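Long-range contacts in glucose-6-phosphate 1-dehydrogenase (Mycobacterium avium, PDB 4LGV), which catalyses the oxidation of glucose 6-phosphate to 6-phosphogluconolactone with NADP+ as the usual hydride acceptor, the entry step of the oxidative pentose phosphate pathway: residues A[33-38]-A[133-138]; A[215-220]-A[328-333]; A[222-227]-A[351-356]. One frame throughout, in Å; residues are numbered along the deposited sequence.

Interaction 1 (A[33-38]-A[133-138]); sequences LVIFGI and YLEMPP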
loop_
_atom_site.group_PDB
_atom_site.type_symbol
_atom_site.label_atom_id
_atom_site.label_comp_id
_atom_site.label_asym_id
_atom_site.label_seq_id
_atom_site.Cartn_x
_atom_site.Cartn_y
_atom_site.Cartn_z
ATOM N N LEU A 33 -45.285 6.228 -25.955
ATOM C CA LEU A 33 -44.121 5.971 -26.785
ATOM C C LEU A 33 -44.452 6.406 -28.228
ATOM O O LEU A 33 -45.395 5.886 -28.843
ATOM C CB LEU A 33 -43.744 4.488 -26.742
ATOM C CG LEU A 33 -42.583 4.053 -27.655
ATOM C CD1 LEU A 33 -41.301 4.794 -27.340
ATOM C CD2 LEU A 33 -42.323 2.556 -27.519
ATOM N N VAL A 34 -43.628 7.280 -28.778
ATOM C CA VAL A 34 -43.792 7.739 -30.127
ATOM C C VAL A 34 -42.550 7.372 -30.932
ATOM O O VAL A 34 -41.440 7.851 -30.627
ATOM C CB VAL A 34 -43.975 9.274 -30.153
ATOM C CG1 VAL A 34 -44.142 9.739 -31.553
ATOM C CG2 VAL A 34 -45.163 9.690 -29.289
ATOM N N ILE A 35 -42.729 6.565 -31.986
ATOM C CA ILE A 35 -41.582 6.043 -32.740
ATOM C C ILE A 35 -41.538 6.615 -34.125
ATOM O O ILE A 35 -42.380 6.280 -34.949
ATOM C CB ILE A 35 -41.656 4.493 -32.892
ATOM C CG1 ILE A 35 -41.678 3.842 -31.530
ATOM C CG2 ILE A 35 -40.461 3.960 -33.671
ATOM C CD1 ILE A 35 -41.971 2.361 -31.527
ATOM N N PHE A 36 -40.549 7.461 -34.388
ATOM C CA PHE A 36 -40.309 7.944 -35.737
ATOM C C PHE A 36 -39.447 6.941 -36.455
ATOM O O PHE A 36 -38.372 6.566 -35.956
ATOM C CB PHE A 36 -39.623 9.298 -35.739
ATOM C CG PHE A 36 -40.513 10.445 -35.313
ATOM C CD1 PHE A 36 -40.904 10.603 -33.996
ATOM C CD2 PHE A 36 -40.981 11.376 -36.255
ATOM C CE1 PHE A 36 -41.735 11.660 -33.610
ATOM C CE2 PHE A 36 -41.805 12.438 -35.872
ATOM C CZ PHE A 36 -42.184 12.583 -34.547
ATOM N N GLY A 37 -39.917 6.503 -37.625
ATOM C CA GLY A 37 -39.176 5.549 -38.471
ATOM C C GLY A 37 -39.683 4.112 -38.347
ATOM O O GLY A 37 -38.954 3.176 -38.586
ATOM N N ILE A 38 -40.959 3.961 -38.024
ATOM C CA ILE A 38 -41.554 2.659 -37.676
ATOM C C ILE A 38 -41.636 1.694 -38.865
ATOM O O ILE A 38 -41.793 0.484 -38.671
ATOM C CB ILE A 38 -42.946 2.870 -37.034
ATOM C CG1 ILE A 38 -43.447 1.622 -36.355
ATOM C CG2 ILE A 38 -43.950 3.297 -38.079
ATOM C CD1 ILE A 38 -42.685 1.249 -35.130
ATOM N N TYR A 133 -38.832 8.210 -29.851
ATOM C CA TYR A 133 -37.733 7.333 -30.252
ATOM C C TYR A 133 -37.496 7.468 -31.740
ATOM O O TYR A 133 -38.371 7.152 -32.550
ATOM C CB TYR A 133 -38.078 5.879 -29.874
ATOM C CG TYR A 133 -37.079 4.874 -30.342
ATOM C CD1 TYR A 133 -35.720 5.111 -30.216
ATOM C CD2 TYR A 133 -37.474 3.677 -30.889
ATOM C CE1 TYR A 133 -34.785 4.194 -30.638
ATOM C CE2 TYR A 133 -36.547 2.754 -31.312
ATOM C CZ TYR A 133 -35.200 3.014 -31.166
ATOM O OH TYR A 133 -34.241 2.110 -31.593
ATOM N N LEU A 134 -36.325 7.978 -32.104
ATOM C CA LEU A 134 -36.056 8.317 -33.491
ATOM C C LEU A 134 -35.183 7.279 -34.160
ATOM O O LEU A 134 -33.977 7.338 -34.040
ATOM C CB LEU A 134 -35.404 9.699 -33.595
ATOM C CG LEU A 134 -36.029 10.816 -32.750
ATOM C CD1 LEU A 134 -35.393 12.154 -33.116
ATOM C CD2 LEU A 134 -37.522 10.933 -32.879
ATOM N N GLU A 135 -35.802 6.348 -34.877
ATOM C CA GLU A 135 -35.036 5.389 -35.662
ATOM C C GLU A 135 -35.100 5.850 -37.109
ATOM O O GLU A 135 -35.675 5.225 -37.964
ATOM C CB GLU A 135 -35.490 3.934 -35.508
ATOM C CG GLU A 135 -36.943 3.721 -35.120
ATOM C CD GLU A 135 -37.241 2.259 -34.912
ATOM O OE1 GLU A 135 -36.279 1.459 -34.742
ATOM O OE2 GLU A 135 -38.421 1.904 -34.969
ATOM N N MET A 136 -34.454 6.959 -37.357
ATOM C CA MET A 136 -34.478 7.578 -38.671
ATOM C C MET A 136 -33.076 8.015 -39.034
ATOM O O MET A 136 -32.177 8.041 -38.177
ATOM C CB MET A 136 -35.498 8.713 -38.699
ATOM C CG MET A 136 -36.799 8.209 -39.305
ATOM S SD MET A 136 -37.999 9.497 -39.256
ATOM C CE MET A 136 -39.217 9.139 -40.517
ATOM N N PRO A 137 -32.872 8.340 -40.314
ATOM C CA PRO A 137 -31.586 8.907 -40.702
ATOM C C PRO A 137 -31.157 10.090 -39.821
ATOM O O PRO A 137 -31.978 10.899 -39.400
ATOM C CB PRO A 137 -31.841 9.373 -42.114
ATOM C CG PRO A 137 -32.891 8.450 -42.619
ATOM C CD PRO A 137 -33.802 8.242 -41.448
ATOM N N PRO A 138 -29.877 10.157 -39.477
ATOM C CA PRO A 138 -29.417 11.197 -38.549
ATOM C C PRO A 138 -29.608 12.628 -39.018
ATOM O O PRO A 138 -29.771 13.535 -38.181
ATOM C CB PRO A 138 -27.917 10.889 -38.387
ATOM C CG PRO A 138 -27.568 10.035 -39.567
ATOM C CD PRO A 138 -28.796 9.204 -39.791
#
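Two neighbouring strands at the middle of the parallel Rossmann sheet meet here, strand 32-36 running beside strand 130-134, with Ile35 paired to Tyr133 and Phe36 to Leu134. The backbone ladder has three rungs. Tyr133 N gives to Val34 O at 2.7 Å and is nearly straight, and Phe36 N gives to Tyr133 O. In the third, Glu135 N gives to Phe36 O at 2.8 Å, where Glu135 has already left its strand while Phe36 is the last residue of the other. On the Phe36 and Leu134 face the two side chains lie side by side, and Leu134 CD2 comes within 3.6 Å of Phe36 CD1, oblique to the ring; Ile144 of helix 141-150 packs against both. The strand order 3-2-1-4-5-6 is that of a dinucleotide-binding Rossmann domain, and the first strand runs straight into the turn that leads to helix 41-56. Gly37 sits in that turn with positive phi (101°), its CA only 3.7 Å from Met136 CG and pointing a C-H at Glu135 O. On the Ile35 and Tyr133 face, Ile35 holds CG2 anti to its own backbone N (CG1 at -59°), which sets this methyl against Tyr133 CD2 at 4.1 Å and against Glu135 OE2 at 3.2 Å. The Glu135 chain, extended beyond CG, crosses over Ile35 to bring its carboxylate there; the other oxygen, OE1, is hydrogen-bonded to Thr47 of helix 41-56. Tyr133 OH hydrogen-bonds Glu162, on the adjoining strand 158-162, and Tyr416.

Interaction 2 (A[215-220]-A[328-333]); sequences KLWDRD and WRWAGV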
loop_
_atom_site.group_PDB
_atom_site.type_symbol
_atom_site.label_atom_id
_atom_site.label_comp_id
_atom_site.label_asym_id
_atom_site.label_seq_id
_atom_site.Cartn_x
_atom_site.Cartn_y
_atom_site.Cartn_z
ATOM N N LYS A 215 -8.286 -4.105 -3.628
ATOM C CA LYS A 215 -6.886 -3.962 -3.272
ATOM C C LYS A 215 -5.924 -4.094 -4.433
ATOM O O LYS A 215 -4.848 -3.522 -4.372
ATOM C CB LYS A 215 -6.491 -5.017 -2.246
ATOM C CG LYS A 215 -6.927 -4.672 -0.842
ATOM C CD LYS A 215 -6.223 -3.363 -0.438
ATOM C CE LYS A 215 -6.035 -3.164 1.050
ATOM N NZ LYS A 215 -7.397 -3.224 1.598
ATOM N N LEU A 216 -6.289 -4.833 -5.474
ATOM C CA LEU A 216 -5.425 -5.068 -6.616
ATOM C C LEU A 216 -5.655 -4.072 -7.750
ATOM O O LEU A 216 -4.911 -4.058 -8.718
ATOM C CB LEU A 216 -5.654 -6.486 -7.153
ATOM C CG LEU A 216 -5.574 -7.651 -6.171
ATOM C CD1 LEU A 216 -5.943 -8.982 -6.782
ATOM C CD2 LEU A 216 -4.172 -7.725 -5.583
ATOM N N TRP A 217 -6.639 -3.193 -7.623
ATOM C CA TRP A 217 -7.154 -2.496 -8.804
ATOM C C TRP A 217 -6.518 -1.130 -9.062
ATOM O O TRP A 217 -7.191 -0.107 -9.185
ATOM C CB TRP A 217 -8.679 -2.358 -8.643
ATOM C CG TRP A 217 -9.426 -2.527 -9.888
ATOM C CD1 TRP A 217 -9.715 -1.556 -10.800
ATOM C CD2 TRP A 217 -10.055 -3.713 -10.343
ATOM N NE1 TRP A 217 -10.447 -2.105 -11.840
ATOM C CE2 TRP A 217 -10.671 -3.421 -11.576
ATOM C CE3 TRP A 217 -10.161 -5.005 -9.843
ATOM C CZ2 TRP A 217 -11.424 -4.363 -12.270
ATOM C CZ3 TRP A 217 -10.878 -5.953 -10.553
ATOM C CH2 TRP A 217 -11.505 -5.631 -11.742
ATOM N N ASP A 218 -5.203 -1.122 -9.119
ATOM C CA ASP A 218 -4.403 0.076 -9.405
ATOM C C ASP A 218 -2.988 -0.297 -9.933
ATOM O O ASP A 218 -2.645 -1.479 -10.035
ATOM C CB ASP A 218 -4.340 0.979 -8.214
ATOM C CG ASP A 218 -3.641 0.347 -7.033
ATOM O OD1 ASP A 218 -2.701 -0.446 -7.227
ATOM O OD2 ASP A 218 -4.008 0.657 -5.891
ATOM N N ARG A 219 -2.218 0.711 -10.346
ATOM C CA ARG A 219 -0.917 0.509 -10.977
ATOM C C ARG A 219 0.114 -0.165 -10.095
ATOM O O ARG A 219 1.173 -0.562 -10.585
ATOM C CB ARG A 219 -0.344 1.868 -11.393
ATOM C CG ARG A 219 -0.059 2.782 -10.218
ATOM C CD ARG A 219 0.066 4.227 -10.646
ATOM N NE ARG A 219 1.254 4.432 -11.474
ATOM C CZ ARG A 219 2.494 4.603 -11.003
ATOM N NH1 ARG A 219 2.772 4.529 -9.719
ATOM N NH2 ARG A 219 3.459 4.839 -11.854
ATOM N N ASP A 220 -0.155 -0.280 -8.795
ATOM C CA ASP A 220 0.810 -0.912 -7.910
ATOM C C ASP A 220 0.718 -2.419 -8.095
ATOM O O ASP A 220 1.700 -3.139 -7.807
ATOM C CB ASP A 220 0.587 -0.546 -6.433
ATOM C CG ASP A 220 0.889 0.923 -6.124
ATOM O OD1 ASP A 220 1.598 1.591 -6.894
ATOM O OD2 ASP A 220 0.451 1.414 -5.061
ATOM N N TRP A 328 -3.445 9.088 -10.990
ATOM C CA TRP A 328 -2.807 8.408 -9.857
ATOM C C TRP A 328 -3.025 6.896 -9.863
ATOM O O TRP A 328 -2.202 6.156 -9.359
ATOM C CB TRP A 328 -3.293 8.962 -8.536
ATOM C CG TRP A 328 -2.746 10.311 -8.186
ATOM C CD1 TRP A 328 -1.961 11.098 -8.953
ATOM C CD2 TRP A 328 -2.998 11.056 -6.975
ATOM N NE1 TRP A 328 -1.697 12.278 -8.303
ATOM C CE2 TRP A 328 -2.312 12.264 -7.080
ATOM C CE3 TRP A 328 -3.712 10.795 -5.815
ATOM C CZ2 TRP A 328 -2.334 13.235 -6.065
ATOM C CZ3 TRP A 328 -3.751 11.759 -4.804
ATOM C CH2 TRP A 328 -3.074 12.956 -4.932
ATOM N N ARG A 329 -4.159 6.437 -10.401
ATOM C CA ARG A 329 -4.503 5.008 -10.330
ATOM C C ARG A 329 -3.832 4.218 -11.448
ATOM O O ARG A 329 -3.414 3.088 -11.222
ATOM C CB ARG A 329 -5.984 4.809 -10.410
ATOM C CG ARG A 329 -6.424 3.363 -10.178
ATOM C CD ARG A 329 -7.946 3.215 -10.155
ATOM N NE ARG A 329 -8.465 3.847 -8.963
ATOM C CZ ARG A 329 -8.529 3.266 -7.785
ATOM N NH1 ARG A 329 -8.097 2.011 -7.589
ATOM N NH2 ARG A 329 -8.997 3.942 -6.763
ATOM N N TRP A 330 -3.668 4.827 -12.616
ATOM C CA TRP A 330 -3.269 4.080 -13.807
ATOM C C TRP A 330 -1.994 4.580 -14.569
ATOM O O TRP A 330 -1.616 3.963 -15.554
ATOM C CB TRP A 330 -4.439 4.015 -14.797
ATOM C CG TRP A 330 -5.678 3.383 -14.214
ATOM C CD1 TRP A 330 -6.863 4.001 -13.939
ATOM C CD2 TRP A 330 -5.867 1.998 -13.861
ATOM N NE1 TRP A 330 -7.762 3.097 -13.439
ATOM C CE2 TRP A 330 -7.178 1.859 -13.405
ATOM C CE3 TRP A 330 -5.036 0.870 -13.893
ATOM C CZ2 TRP A 330 -7.674 0.662 -12.941
ATOM C CZ3 TRP A 330 -5.533 -0.341 -13.454
ATOM C CH2 TRP A 330 -6.852 -0.438 -12.983
ATOM N N ALA A 331 -1.343 5.620 -14.110
ATOM C CA ALA A 331 -0.205 6.184 -14.884
ATOM C C ALA A 331 0.815 5.090 -15.163
ATOM O O ALA A 331 1.152 4.309 -14.262
ATOM C CB ALA A 331 0.458 7.332 -14.154
ATOM N N GLY A 332 1.313 5.070 -16.397
ATOM C CA GLY A 332 2.356 4.118 -16.799
ATOM C C GLY A 332 1.842 2.715 -17.177
ATOM O O GLY A 332 2.657 1.841 -17.559
ATOM N N VAL A 333 0.533 2.471 -17.062
ATOM C CA VAL A 333 -0.022 1.170 -17.379
ATOM C C VAL A 333 -0.466 1.232 -18.839
ATOM O O VAL A 333 -1.435 1.893 -19.130
ATOM C CB VAL A 333 -1.212 0.837 -16.470
ATOM C CG1 VAL A 333 -1.931 -0.417 -16.935
ATOM C CG2 VAL A 333 -0.760 0.673 -15.038
#
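Arg219 and Arg329 reach across this pair of loops in opposite directions, each laying its guanidinium edge against a backbone carbonyl of the other segment. Arg329 NH1 gives to Trp217 O at 2.8 Å; the oxygen lies in the guanidinium plane, yet the donor stands 41° out of the carbonyl plane. Arg219 NE meets Ala331 O at 2.8 Å almost straight, with a weak second bond from NH2. A chi1 of 64° tucks Arg219 CG between its backbone N and carbonyl carbon, and the bend at chi3 then turns the group along the type II turn Trp330-Val333. Between the two arginines, Arg219 N donates to Arg329 O at 2.8 Å.

The indoles meet obliquely, planes at 76°: Trp217 CD1 approaches the rim of the Trp330 six-membered ring, 3.7 Å from CZ2, while Asp218 CA lies over one face of Trp330. Their N-H groups donate to Val263 O and Ala264 O of helix 246-264, so both rings are pinned to the same helix end. Asp218 OD1 accepts from Asp220 N, an Asx turn that shapes the loop entering strand 222-230. Trp328 packs on Phe360 of a neighbouring subunit.

Three carbonyls that no regular secondary structure serves are thus satisfied by arginine side chains and one amide, and the salt bridge from Arg329 NE to Glu266 probably offsets part of the charge brought in.

Interaction 3 (A[222-227]-A[351-356]); sequences ISEIHI and RMFLHH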
loop_
_atom_site.group_PDB
_atom_site.type_symbol
_atom_site.label_atom_id
_atom_site.label_comp_id
_atom_site.label_asym_id
_atom_site.label_seq_id
_atom_site.Cartn_x
_atom_site.Cartn_y
_atom_site.Cartn_z
ATOM N N ILE A 222 -1.238 -3.763 -11.090
ATOM C CA ILE A 222 -1.578 -4.056 -12.492
ATOM C C ILE A 222 -0.500 -3.461 -13.371
ATOM O O ILE A 222 -0.180 -2.279 -13.233
ATOM C CB ILE A 222 -2.903 -3.417 -12.910
ATOM C CG1 ILE A 222 -4.097 -3.935 -12.104
ATOM C CG2 ILE A 222 -3.162 -3.603 -14.375
ATOM C CD1 ILE A 222 -4.216 -5.421 -12.045
ATOM N N SER A 223 0.071 -4.279 -14.257
ATOM C CA SER A 223 1.121 -3.782 -15.181
ATOM C C SER A 223 0.611 -3.389 -16.546
ATOM O O SER A 223 1.163 -2.502 -17.159
ATOM C CB SER A 223 2.260 -4.767 -15.395
ATOM O OG SER A 223 1.752 -5.894 -16.069
ATOM N N GLU A 224 -0.478 -3.974 -16.972
ATOM C CA GLU A 224 -0.928 -3.815 -18.326
ATOM C C GLU A 224 -2.375 -4.267 -18.464
ATOM O O GLU A 224 -2.786 -5.216 -17.795
ATOM C CB GLU A 224 -0.035 -4.684 -19.222
ATOM C CG GLU A 224 -0.254 -4.567 -20.699
ATOM C CD GLU A 224 0.970 -5.071 -21.476
ATOM O OE1 GLU A 224 0.819 -5.600 -22.628
ATOM O OE2 GLU A 224 2.072 -4.968 -20.933
ATOM N N ILE A 225 -3.093 -3.666 -19.406
ATOM C CA ILE A 225 -4.466 -4.040 -19.700
ATOM C C ILE A 225 -4.656 -4.321 -21.185
ATOM O O ILE A 225 -4.175 -3.553 -22.008
ATOM C CB ILE A 225 -5.422 -2.909 -19.276
ATOM C CG1 ILE A 225 -5.301 -2.667 -17.766
ATOM C CG2 ILE A 225 -6.846 -3.294 -19.594
ATOM C CD1 ILE A 225 -6.103 -1.550 -17.198
ATOM N N HIS A 226 -5.352 -5.415 -21.521
ATOM C CA HIS A 226 -5.714 -5.730 -22.917
ATOM C C HIS A 226 -7.226 -5.845 -23.028
ATOM O O HIS A 226 -7.860 -6.574 -22.258
ATOM C CB HIS A 226 -5.169 -7.050 -23.393
ATOM C CG HIS A 226 -3.695 -7.084 -23.563
ATOM N ND1 HIS A 226 -3.035 -8.213 -23.996
ATOM C CD2 HIS A 226 -2.741 -6.167 -23.295
ATOM C CE1 HIS A 226 -1.735 -7.969 -24.051
ATOM N NE2 HIS A 226 -1.529 -6.741 -23.607
ATOM N N ILE A 227 -7.791 -5.096 -23.951
ATOM C CA ILE A 227 -9.213 -5.160 -24.229
ATOM C C ILE A 227 -9.427 -5.768 -25.611
ATOM O O ILE A 227 -8.868 -5.292 -26.601
ATOM C CB ILE A 227 -9.823 -3.764 -24.179
ATOM C CG1 ILE A 227 -9.771 -3.275 -22.730
ATOM C CG2 ILE A 227 -11.237 -3.812 -24.702
ATOM C CD1 ILE A 227 -10.286 -1.857 -22.517
ATOM N N ARG A 351 -8.625 -7.879 -19.989
ATOM C CA ARG A 351 -7.656 -8.764 -19.351
ATOM C C ARG A 351 -6.630 -7.898 -18.666
ATOM O O ARG A 351 -5.948 -7.124 -19.295
ATOM C CB ARG A 351 -6.966 -9.666 -20.392
ATOM C CG ARG A 351 -5.927 -10.626 -19.816
ATOM C CD ARG A 351 -5.469 -11.590 -20.871
ATOM N NE ARG A 351 -6.542 -12.495 -21.244
ATOM C CZ ARG A 351 -6.709 -13.712 -20.776
ATOM N NH1 ARG A 351 -5.860 -14.197 -19.906
ATOM N NH2 ARG A 351 -7.751 -14.429 -21.183
ATOM N N MET A 352 -6.527 -8.030 -17.351
ATOM C CA MET A 352 -5.607 -7.204 -16.586
ATOM C C MET A 352 -4.447 -8.061 -16.081
ATOM O O MET A 352 -4.675 -9.044 -15.374
ATOM C CB MET A 352 -6.359 -6.568 -15.450
ATOM C CG MET A 352 -7.549 -5.759 -15.921
ATOM S SD MET A 352 -8.508 -5.259 -14.499
ATOM C CE MET A 352 -7.681 -3.710 -14.339
ATOM N N PHE A 353 -3.219 -7.714 -16.492
ATOM C CA PHE A 353 -2.024 -8.431 -16.105
ATOM C C PHE A 353 -1.469 -7.842 -14.846
ATOM O O PHE A 353 -1.276 -6.595 -14.774
ATOM C CB PHE A 353 -0.941 -8.286 -17.179
ATOM C CG PHE A 353 -1.270 -8.967 -18.477
ATOM C CD1 PHE A 353 -1.990 -8.314 -19.442
ATOM C CD2 PHE A 353 -0.892 -10.261 -18.705
ATOM C CE1 PHE A 353 -2.272 -8.913 -20.665
ATOM C CE2 PHE A 353 -1.184 -10.894 -19.907
ATOM C CZ PHE A 353 -1.878 -10.217 -20.897
ATOM N N LEU A 354 -1.187 -8.671 -13.843
ATOM C CA LEU A 354 -0.499 -8.152 -12.637
ATOM C C LEU A 354 0.986 -8.145 -12.820
ATOM O O LEU A 354 1.473 -8.900 -13.619
ATOM C CB LEU A 354 -0.802 -8.972 -11.421
ATOM C CG LEU A 354 -2.145 -8.646 -10.759
ATOM C CD1 LEU A 354 -3.313 -9.230 -11.534
ATOM C CD2 LEU A 354 -2.162 -9.193 -9.356
ATOM N N HIS A 355 1.719 -7.287 -12.103
ATOM C CA HIS A 355 3.163 -7.455 -12.015
ATOM C C HIS A 355 3.455 -8.797 -11.374
ATOM O O HIS A 355 2.664 -9.320 -10.521
ATOM C CB HIS A 355 3.838 -6.381 -11.106
ATOM C CG HIS A 355 3.592 -4.983 -11.540
ATOM N ND1 HIS A 355 4.271 -4.416 -12.597
ATOM C CD2 HIS A 355 2.736 -4.035 -11.089
ATOM C CE1 HIS A 355 3.851 -3.179 -12.786
ATOM N NE2 HIS A 355 2.913 -2.927 -11.889
ATOM N N HIS A 356 4.618 -9.331 -11.714
ATOM C CA HIS A 356 5.177 -10.445 -10.918
ATOM C C HIS A 356 5.464 -10.004 -9.509
ATOM O O HIS A 356 5.648 -8.821 -9.245
ATOM C CB HIS A 356 6.458 -11.016 -11.542
ATOM C CG HIS A 356 6.201 -11.928 -12.703
ATOM N ND1 HIS A 356 5.610 -13.173 -12.577
ATOM C CD2 HIS A 356 6.485 -11.788 -14.020
ATOM C CE1 HIS A 356 5.551 -13.767 -13.763
ATOM N NE2 HIS A 356 6.051 -12.935 -14.655
HETATM O O HOH W 1 2.089 -0.519 -13.448
HETATM O O HOH W 2 3.192 -8.371 -15.578
#
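His226 and Arg351 form a hydrogen-bonded antiparallel pair, with His226 N giving to Arg351 O at 2.9 Å in the carbonyl plane and Arg351 N returning to His226 O at 2.7 Å. Next along, Phe353 N donates to Glu224 O, and Phe353 O takes Ser223 N at 2.7 Å. Ser223 and Glu224 therefore both face Phe353, which makes a classic beta bulge. Within strand 222-230, His226 NE2 donates to Glu224 OE1 at 2.8 Å, on the anti side of the carboxylate; this fixes the rotation of the imidazole, and His475 N shares the same oxygen.

With that ring held, Phe353 comes at it edge-to-face, planes at 66°, CE1 over the centre of the imidazole and 3.5 Å from His226 ND1. The phenyl stacks in turn on the His475 ring. At the bulge Ser223 CB lies over one face of the His355 ring, a CH-pi contact 3.7 Å from its centroid. One water joins Ile222 O to His355 NE2, and another gives to Leu354 O and is bonded to Ser223 OG.

On the other face Ile225 and Met352 run side by side, Met352 bent at chi3 to put CE 3.9 Å from Ile225 CD1, and Val263 of helix 246-264 and the loop residue Trp330 also pack on Met352. Ile222 CD1 fills in against Leu354 CD1. The two strands, their segment axes at 150°, are central neighbours in the large mixed sheet of the C-terminal domain, the sheet that, as in other G6PDs, probably contributes to subunit association.

How the interactions relate
Interaction 1 stands apart, its centre about 42 Å from that of interaction 3 and on the other side of the chain's centre: it belongs to the NAD-binding (Rossmann) domain, whereas interactions 2 and 3 lie in the C-terminal domain with centres about 10 Å apart. Interactions 1 and 3 are buried strand pairings, parallel in one and antiparallel with a bulge in the other. Interaction 2 is partly buried, lacks strands, and relies on arginine side chains bound to carbonyls. The loops of interaction 2 lead into strands 222-230 and 335-340, and Arg219 O probably accepts from His355 NE2, tying it to interaction 3. Both also touch the second subunit, while interaction 1 touches none.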